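Local coordinates for tRNA (cytidine-2'-O-)-methyltransferase TrmJ (Sulfolobus acidocaldarius, PDB 4CNG), which catalyses transfer of a methyl group from S-adenosyl-L-methionine to the ribose 2'-hydroxyl of cytidine 32 in tRNA, working as a homodimer, at residues G105-L108 and R109-I112; F130-E133 and S134-L137; L137-E140 and E141-S145. The protein carries 1 engineered substitution. One frame throughout, in Å; residues are numbered along the deposited sequence.

Overall arrangement
Followed from the N terminus, the three contacts come in series and none crosses another. Contact 1 is a 3-10 turn that ends the loop after strand 93-97 and leads into edge strand 111-112. Contact 2 closes the short loop leaving strand 125-130, where it meets two bound S-adenosyl-L-homocysteine molecules. Contact 3 takes over at Leu137, which both share, and starts helix 139-143, so contacts 2 and 3 form one run of chain, tied by a salt bridge from Arg132 to Glu141. Lys110 of contact 1 reaches the end of that helix, bringing the edge of the sheet against contact 3; contacts 1 and 2 do not touch.

Contact 1 (G105-L108 and R109-I112); sequences GDLL and RKSI
Leu108 and Ser111 sit at the last turn of a short 3-10 helix, where the carbonyl of Leu108 receives Ser111 N at 3.1 Å in a bond that is nearly straight at the hydrogen (163°). The hydroxyl of Ser111 turns back to the same oxygen, with OG 2.8 Å from Leu108 O; its chi1 of 66° places OG between the backbone N and the carbonyl carbon. Ser111 was modelled in two conformers, though, so this second bond may hold only part of the time.

The other backbone bonds repeat the same three-residue step. Arg109 N gives to Asp106 O at 3.0 Å and Lys110 N to Leu107 O, also at 3.0 Å, and in both the donor stands above the carbonyl plane, in keeping with the tight winding of a 3-10 helix.

Charges probably add little within the turn. Asp106 and Arg109 run side by side and point the same way, with the carboxylate at the edge of the guanidinium. Their planes are 61° apart and OD1 stays 4.1 Å from NH2, too far for a salt bridge, so any attraction is probably mild at this exposed surface.

Apolar contacts are lighter still. Leu107 CD2 meets the extended chain of Lys110 at its methylene CD, 4.1 Å away, the two side chains slanting across one another.

Leu107 touches a bound S-adenosyl-L-homocysteine and also packs on Arg139 and Ile142 of helix 139-143. Lys110 sends NZ to the carbonyl oxygens of Ile142 in the last turn of that helix and of Ser145 just past it. Beyond the turn, strand 111-112 pairs in parallel with strand 147-149, and Ile112 packs on Leu117 and Leu120 of helix 117-121.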
# COMPACT_ATOMS: atom_id res chain seq x y z
N GLY A 105 1.54 24.96 -13.10
CA GLY A 105 1.11 25.24 -14.46
C GLY A 105 -0.27 24.67 -14.73
O GLY A 105 -1.07 24.49 -13.81
N ASP A 106 -0.52 24.30 -15.97
CA ASP A 106 -1.86 23.91 -16.38
C ASP A 106 -2.37 22.66 -15.67
O ASP A 106 -3.57 22.59 -15.37
CB ASP A 106 -1.91 23.72 -17.88
CG ASP A 106 -1.50 24.97 -18.64
OD1 ASP A 106 -1.86 26.08 -18.19
OD2 ASP A 106 -0.86 24.83 -19.69
N LEU A 107 -1.48 21.72 -15.36
CA LEU A 107 -1.88 20.46 -14.72
C LEU A 107 -2.44 20.68 -13.32
O LEU A 107 -3.20 19.84 -12.83
CB LEU A 107 -0.76 19.41 -14.68
CG LEU A 107 -0.58 18.49 -15.89
CD1 LEU A 107 0.51 17.49 -15.56
CD2 LEU A 107 -1.91 17.80 -16.18
N LEU A 108 -2.12 21.81 -12.69
CA LEU A 108 -2.76 22.17 -11.43
C LEU A 108 -4.30 22.11 -11.54
O LEU A 108 -4.97 21.72 -10.58
CB LEU A 108 -2.31 23.55 -10.98
CG LEU A 108 -2.75 23.92 -9.56
CD1 LEU A 108 -2.05 23.06 -8.52
CD2 LEU A 108 -2.52 25.39 -9.29
N ARG A 109 -4.86 22.45 -12.70
CA ARG A 109 -6.30 22.52 -12.84
C ARG A 109 -6.94 21.15 -12.69
O ARG A 109 -8.15 21.08 -12.46
CB ARG A 109 -6.66 23.18 -14.17
CG ARG A 109 -6.37 24.68 -14.17
CD ARG A 109 -7.11 25.38 -15.28
NE ARG A 109 -6.28 25.63 -16.46
CZ ARG A 109 -6.72 26.24 -17.57
NH1 ARG A 109 -7.97 26.67 -17.63
NH2 ARG A 109 -5.91 26.40 -18.60
N LYS A 110 -6.17 20.08 -12.93
CA LYS A 110 -6.61 18.68 -12.78
C LYS A 110 -6.26 18.02 -11.46
O LYS A 110 -6.64 16.89 -11.22
CB LYS A 110 -5.97 17.79 -13.89
CG LYS A 110 -6.52 17.95 -15.26
CD LYS A 110 -5.92 16.96 -16.22
CE LYS A 110 -6.62 17.19 -17.52
NZ LYS A 110 -6.11 16.18 -18.40
N SER A 111 -5.46 18.69 -10.65
CA SER A 111 -4.87 18.03 -9.51
C SER A 111 -5.88 17.85 -8.37
O SER A 111 -6.56 18.79 -7.98
CB SER A 111 -3.68 18.83 -9.03
OG SER A 111 -4.13 20.07 -8.52
N ILE A 112 -5.89 16.66 -7.79
CA ILE A 112 -6.77 16.36 -6.66
C ILE A 112 -6.05 15.50 -5.62
O ILE A 112 -4.93 15.04 -5.85
CB ILE A 112 -8.05 15.65 -7.12
CG1 ILE A 112 -7.72 14.27 -7.69
CG2 ILE A 112 -8.80 16.49 -8.14
CD1 ILE A 112 -8.93 13.39 -7.90

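Contact 2 (F130-E133 and S134-L137); sequences FGRE and SVGL. With SAH (S-adenosyl-L-homocysteine), chain C; SAH (S-adenosyl-L-homocysteine), chain D.
Arg132 and Gly136 face each other as a lone antiparallel hydrogen-bonded pair, with Gly136 N giving to Arg132 O at 2.8 Å. The arginine side chain, extended from CG to NE, runs out along Gly136 and presents the edge of its guanidinium to Gly136 O. NH1 lies 3.0 Å from Gly136 O, in the carbonyl plane and on a lone pair, while Arg132 N reaches that oxygen from above the plane. Two bonds grip one oxygen, and salt bridges from NE to Glu29 and from NH1 to Glu141 help fix the guanidinium's rotation. Arg132 CD slants past Val135 CG2 at 3.7 Å. Leu137 turns its CD2 in against Gly131 CA, 3.5 Å away.

The loop serves two bound S-adenosyl-L-homocysteine molecules. Gly131 N holds O2' of the chain C molecule at 3.1 Å; this is the product-bound cofactor pocket of a SPOUT methyltransferase, and Gly131 probably binds S-adenosyl-L-methionine in the same way. The amino group of the chain D molecule bonds to Val135 O and Leu137 O, and Leu137 N gives to its carboxylate.

Strand 125-130 runs into this loop and helix 139-143 follows it. Phe130 packs on strand 22-28 and helix 162-175, and Leu137 on Val28 and Ala96.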
# COMPACT_ATOMS: atom_id res chain seq x y z
N PHE A 130 -3.06 3.86 -12.97
CA PHE A 130 -1.74 3.85 -12.38
C PHE A 130 -0.72 3.53 -13.45
O PHE A 130 -0.98 2.75 -14.36
CB PHE A 130 -1.68 2.80 -11.24
CG PHE A 130 -2.58 3.09 -10.08
CD1 PHE A 130 -3.91 2.80 -10.12
CD2 PHE A 130 -2.07 3.68 -8.94
CE1 PHE A 130 -4.75 3.13 -9.07
CE2 PHE A 130 -2.90 3.96 -7.86
CZ PHE A 130 -4.23 3.69 -7.92
N GLY A 131 0.43 4.16 -13.32
CA GLY A 131 1.49 4.05 -14.29
C GLY A 131 2.60 3.07 -13.97
O GLY A 131 2.54 2.24 -13.07
N ARG A 132 3.60 3.15 -14.84
CA ARG A 132 4.72 2.21 -14.88
C ARG A 132 5.68 2.46 -13.74
O ARG A 132 5.94 3.60 -13.39
CB ARG A 132 5.44 2.45 -16.23
CG ARG A 132 4.57 2.27 -17.46
CD ARG A 132 5.16 2.99 -18.66
NE ARG A 132 4.29 2.94 -19.83
CZ ARG A 132 3.33 3.80 -20.10
NH1 ARG A 132 3.01 4.77 -19.27
NH2 ARG A 132 2.63 3.68 -21.21
N GLU A 133 6.26 1.39 -13.21
CA GLU A 133 7.21 1.55 -12.14
C GLU A 133 8.36 2.45 -12.61
O GLU A 133 8.83 3.29 -11.86
CB GLU A 133 7.74 0.20 -11.67
CG GLU A 133 6.69 -0.74 -11.11
CD GLU A 133 6.16 -1.81 -12.07
OE1 GLU A 133 5.83 -1.42 -13.27
OE2 GLU A 133 5.99 -3.00 -11.60
N SER A 134 8.83 2.26 -13.84
CA SER A 134 9.98 2.98 -14.34
C SER A 134 9.71 4.47 -14.56
O SER A 134 10.45 5.33 -14.09
CB SER A 134 10.46 2.34 -15.65
OG SER A 134 9.43 2.32 -16.63
N VAL A 135 8.65 4.77 -15.29
CA VAL A 135 8.45 6.13 -15.82
C VAL A 135 7.03 6.67 -15.61
O VAL A 135 6.69 7.71 -16.15
CB VAL A 135 8.82 6.23 -17.31
CG1 VAL A 135 10.31 5.95 -17.53
CG2 VAL A 135 7.97 5.30 -18.16
N GLY A 136 6.20 5.98 -14.84
CA GLY A 136 4.87 6.49 -14.55
C GLY A 136 3.97 6.52 -15.77
O GLY A 136 3.96 5.59 -16.57
N LEU A 137 3.15 7.55 -15.86
CA LEU A 137 2.21 7.78 -16.95
C LEU A 137 2.82 8.83 -17.86
O LEU A 137 3.52 9.73 -17.41
CB LEU A 137 0.86 8.24 -16.43
CG LEU A 137 0.02 7.23 -15.67
CD1 LEU A 137 -1.18 7.90 -15.06
CD2 LEU A 137 -0.39 6.05 -16.53
N SAH C . 9.73 7.63 -11.77
CA SAH C . 8.28 7.39 -12.01
CB SAH C . 7.71 6.76 -10.75
CG SAH C . 6.40 5.98 -11.00
SD SAH C . 5.78 5.24 -9.50
C SAH C . 7.64 8.70 -12.37
O SAH C . 8.27 9.75 -12.28
OXT SAH C . 6.55 8.74 -12.91
C5' SAH C . 4.60 4.12 -10.25
C4' SAH C . 3.14 4.53 -10.16
O4' SAH C . 2.74 4.54 -8.78
C3' SAH C . 2.82 5.90 -10.64
O3' SAH C . 2.72 5.91 -12.07
C2' SAH C . 1.52 6.21 -9.95
O2' SAH C . 0.45 5.53 -10.59
C1' SAH C . 1.76 5.57 -8.57
N9 SAH C . 2.32 6.51 -7.55
C8 SAH C . 3.47 6.35 -6.84
N7 SAH C . 3.53 7.29 -5.86
C5 SAH C . 2.38 8.01 -5.94
C6 SAH C . 1.81 9.04 -5.17
N6 SAH C . 2.44 9.59 -4.11
N1 SAH C . 0.63 9.49 -5.52
C2 SAH C . -0.02 8.94 -6.55
N3 SAH C . 0.41 7.95 -7.32
C4 SAH C . 1.59 7.47 -6.99
N SAH D . 5.77 10.28 -15.84
CA SAH D . 5.39 11.36 -14.88
CB SAH D . 4.55 12.41 -15.62
CG SAH D . 5.21 13.08 -16.81
SD SAH D . 4.08 14.29 -17.37
C SAH D . 4.51 10.84 -13.81
O SAH D . 3.76 9.91 -14.13
OXT SAH D . 4.45 11.42 -12.72
C5' SAH D . 4.03 15.33 -15.97
C4' SAH D . 4.03 16.79 -16.42
O4' SAH D . 3.75 17.65 -15.33
C3' SAH D . 5.38 17.23 -16.97
O3' SAH D . 5.41 17.15 -18.39
C2' SAH D . 5.56 18.67 -16.50
O2' SAH D . 5.57 19.61 -17.58
C1' SAH D . 4.35 18.92 -15.60
N9 SAH D . 4.72 19.47 -14.30
C8 SAH D . 3.98 20.35 -13.62
N7 SAH D . 4.48 20.52 -12.38
C5 SAH D . 5.52 19.68 -12.24
C6 SAH D . 6.48 19.38 -11.17
N6 SAH D . 6.39 20.02 -9.98
N1 SAH D . 7.43 18.44 -11.42
C2 SAH D . 7.50 17.79 -12.61
N3 SAH D . 6.64 18.01 -13.64
C4 SAH D . 5.64 18.91 -13.49

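Contact 3 (L137-E140 and E141-S145); sequences LTRE and EIAKS. With SAH (S-adenosyl-L-homocysteine), chain D.
Thr138 and Glu141 grip each other in a capping box that starts helix 139-143. Thr138 N gives to Glu141 OE1 at 2.9 Å, a nearly straight bond (169°) that meets the carboxylate from above its plane. In return, Glu141 N gives to Thr138 OG1 at 3.0 Å. A chi1 of 67° sets OG1 between the backbone N and the carbonyl carbon, where it can accept from Glu141 N. The box as a whole supplies acceptors to two amides at the helix start.

This is the tight part of the contact. Glu141 is buried and its OE1 is shared, for Arg132 forms a salt bridge to it through NH1, which probably stabilises the negative charge there. Leu137 crosses the glutamate at about a right angle, with CD2 3.5 Å from OE1. Ile142 closes up from the next position: its N bonds to Thr138 O, almost in line with the carbonyl, and its CG1 rests 4.1 Å from Leu137 CB.

The exposed side is looser. Glu140 and Lys144 pass at a slant: Glu140 OE2 is 3.6 Å from Lys144 CE but 4.7 Å from Lys144 NZ, which forms its salt bridge with Asp85 instead. Arg139, bent at chi2, brings the edge of its guanidinium alongside Ala143, while its CD lies 3.8 Å from the sulfur SD of the chain D S-adenosyl-L-homocysteine. Arg139 thus lines the second ligand pocket.

Ser145 OG bonds back to Glu141 O just after the helix ends at Ala143. Here the chain meets the parallel sheet: Glu141 touches Val28 of strand 22-28, Leu137, just before the helix, rests on Ile129 of strand 125-130, and Ser145 on Ile129 and on Ala96 of strand 93-97, before the chain enters strand 147-149.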
# COMPACT_ATOMS: atom_id res chain seq x y z
N LEU A 137 3.15 7.55 -15.86
CA LEU A 137 2.21 7.78 -16.95
C LEU A 137 2.82 8.83 -17.86
O LEU A 137 3.52 9.73 -17.41
CB LEU A 137 0.86 8.24 -16.43
CG LEU A 137 0.02 7.23 -15.67
CD1 LEU A 137 -1.18 7.90 -15.06
CD2 LEU A 137 -0.39 6.05 -16.53
N THR A 138 2.52 8.75 -19.14
CA THR A 138 3.01 9.79 -20.05
C THR A 138 2.15 11.05 -19.92
O THR A 138 1.01 11.03 -19.47
CB THR A 138 3.00 9.32 -21.51
OG1 THR A 138 1.64 9.16 -21.91
CG2 THR A 138 3.76 8.02 -21.68
N ARG A 139 2.74 12.12 -20.52
CA ARG A 139 2.01 13.36 -20.44
C ARG A 139 0.69 13.25 -21.18
O ARG A 139 -0.32 13.75 -20.72
CB ARG A 139 2.85 14.49 -21.00
CG ARG A 139 2.16 15.84 -21.04
CD ARG A 139 1.83 16.32 -19.63
NE ARG A 139 1.17 17.62 -19.62
CZ ARG A 139 -0.15 17.80 -19.76
NH1 ARG A 139 -0.95 16.76 -19.91
NH2 ARG A 139 -0.65 19.03 -19.75
N GLU A 140 0.69 12.50 -22.30
CA GLU A 140 -0.54 12.32 -23.09
C GLU A 140 -1.57 11.41 -22.38
O GLU A 140 -2.78 11.66 -22.48
CB GLU A 140 -0.25 11.79 -24.47
CG GLU A 140 -1.47 11.63 -25.33
CD GLU A 140 -2.20 12.90 -25.66
OE1 GLU A 140 -1.66 14.03 -25.46
OE2 GLU A 140 -3.32 12.75 -26.22
N GLU A 141 -1.14 10.38 -21.66
CA GLU A 141 -2.05 9.57 -20.86
C GLU A 141 -2.75 10.46 -19.83
O GLU A 141 -3.96 10.30 -19.56
CB GLU A 141 -1.29 8.42 -20.23
CG GLU A 141 -0.90 7.34 -21.25
CD GLU A 141 0.14 6.33 -20.80
OE1 GLU A 141 0.85 6.53 -19.78
OE2 GLU A 141 0.34 5.36 -21.59
N ILE A 142 -2.01 11.38 -19.20
CA ILE A 142 -2.59 12.29 -18.26
C ILE A 142 -3.52 13.27 -18.94
O ILE A 142 -4.57 13.60 -18.42
CB ILE A 142 -1.50 12.99 -17.40
CG1 ILE A 142 -0.75 11.97 -16.53
CG2 ILE A 142 -2.08 14.12 -16.57
CD1 ILE A 142 0.50 12.48 -15.88
N ALA A 143 -3.18 13.72 -20.17
CA ALA A 143 -4.06 14.59 -20.94
C ALA A 143 -5.40 13.95 -21.25
O ALA A 143 -6.40 14.67 -21.29
CB ALA A 143 -3.40 15.04 -22.23
N LYS A 144 -5.42 12.63 -21.42
CA LYS A 144 -6.62 11.86 -21.71
C LYS A 144 -7.43 11.56 -20.46
O LYS A 144 -8.50 10.97 -20.56
CB LYS A 144 -6.23 10.56 -22.39
CG LYS A 144 -5.82 10.73 -23.83
CD LYS A 144 -5.25 9.43 -24.37
CE LYS A 144 -4.94 9.52 -25.86
NZ LYS A 144 -4.38 8.22 -26.34
N SER A 145 -6.94 11.98 -19.28
CA SER A 145 -7.60 11.73 -18.00
C SER A 145 -8.29 13.02 -17.54
O SER A 145 -7.92 14.13 -17.89
CB SER A 145 -6.57 11.24 -16.97
OG SER A 145 -5.99 10.03 -17.43
N SAH D . 5.77 10.28 -15.84
CA SAH D . 5.39 11.36 -14.88
CB SAH D . 4.55 12.41 -15.62
CG SAH D . 5.21 13.08 -16.81
SD SAH D . 4.08 14.29 -17.37
C SAH D . 4.51 10.84 -13.81
O SAH D . 3.76 9.91 -14.13
OXT SAH D . 4.45 11.42 -12.72
C5' SAH D . 4.03 15.33 -15.97
C4' SAH D . 4.03 16.79 -16.42
O4' SAH D . 3.75 17.65 -15.33
C3' SAH D . 5.38 17.23 -16.97
O3' SAH D . 5.41 17.15 -18.39
C2' SAH D . 5.56 18.67 -16.50
O2' SAH D . 5.57 19.61 -17.58
C1' SAH D . 4.35 18.92 -15.60
N9 SAH D . 4.72 19.47 -14.30
C8 SAH D . 3.98 20.35 -13.62
N7 SAH D . 4.48 20.52 -12.38
C5 SAH D . 5.52 19.68 -12.24
C6 SAH D . 6.48 19.38 -11.17
N6 SAH D . 6.39 20.02 -9.98
N1 SAH D . 7.43 18.44 -11.42
C2 SAH D . 7.50 17.79 -12.61
N3 SAH D . 6.64 18.01 -13.64
C4 SAH D . 5.64 18.91 -13.49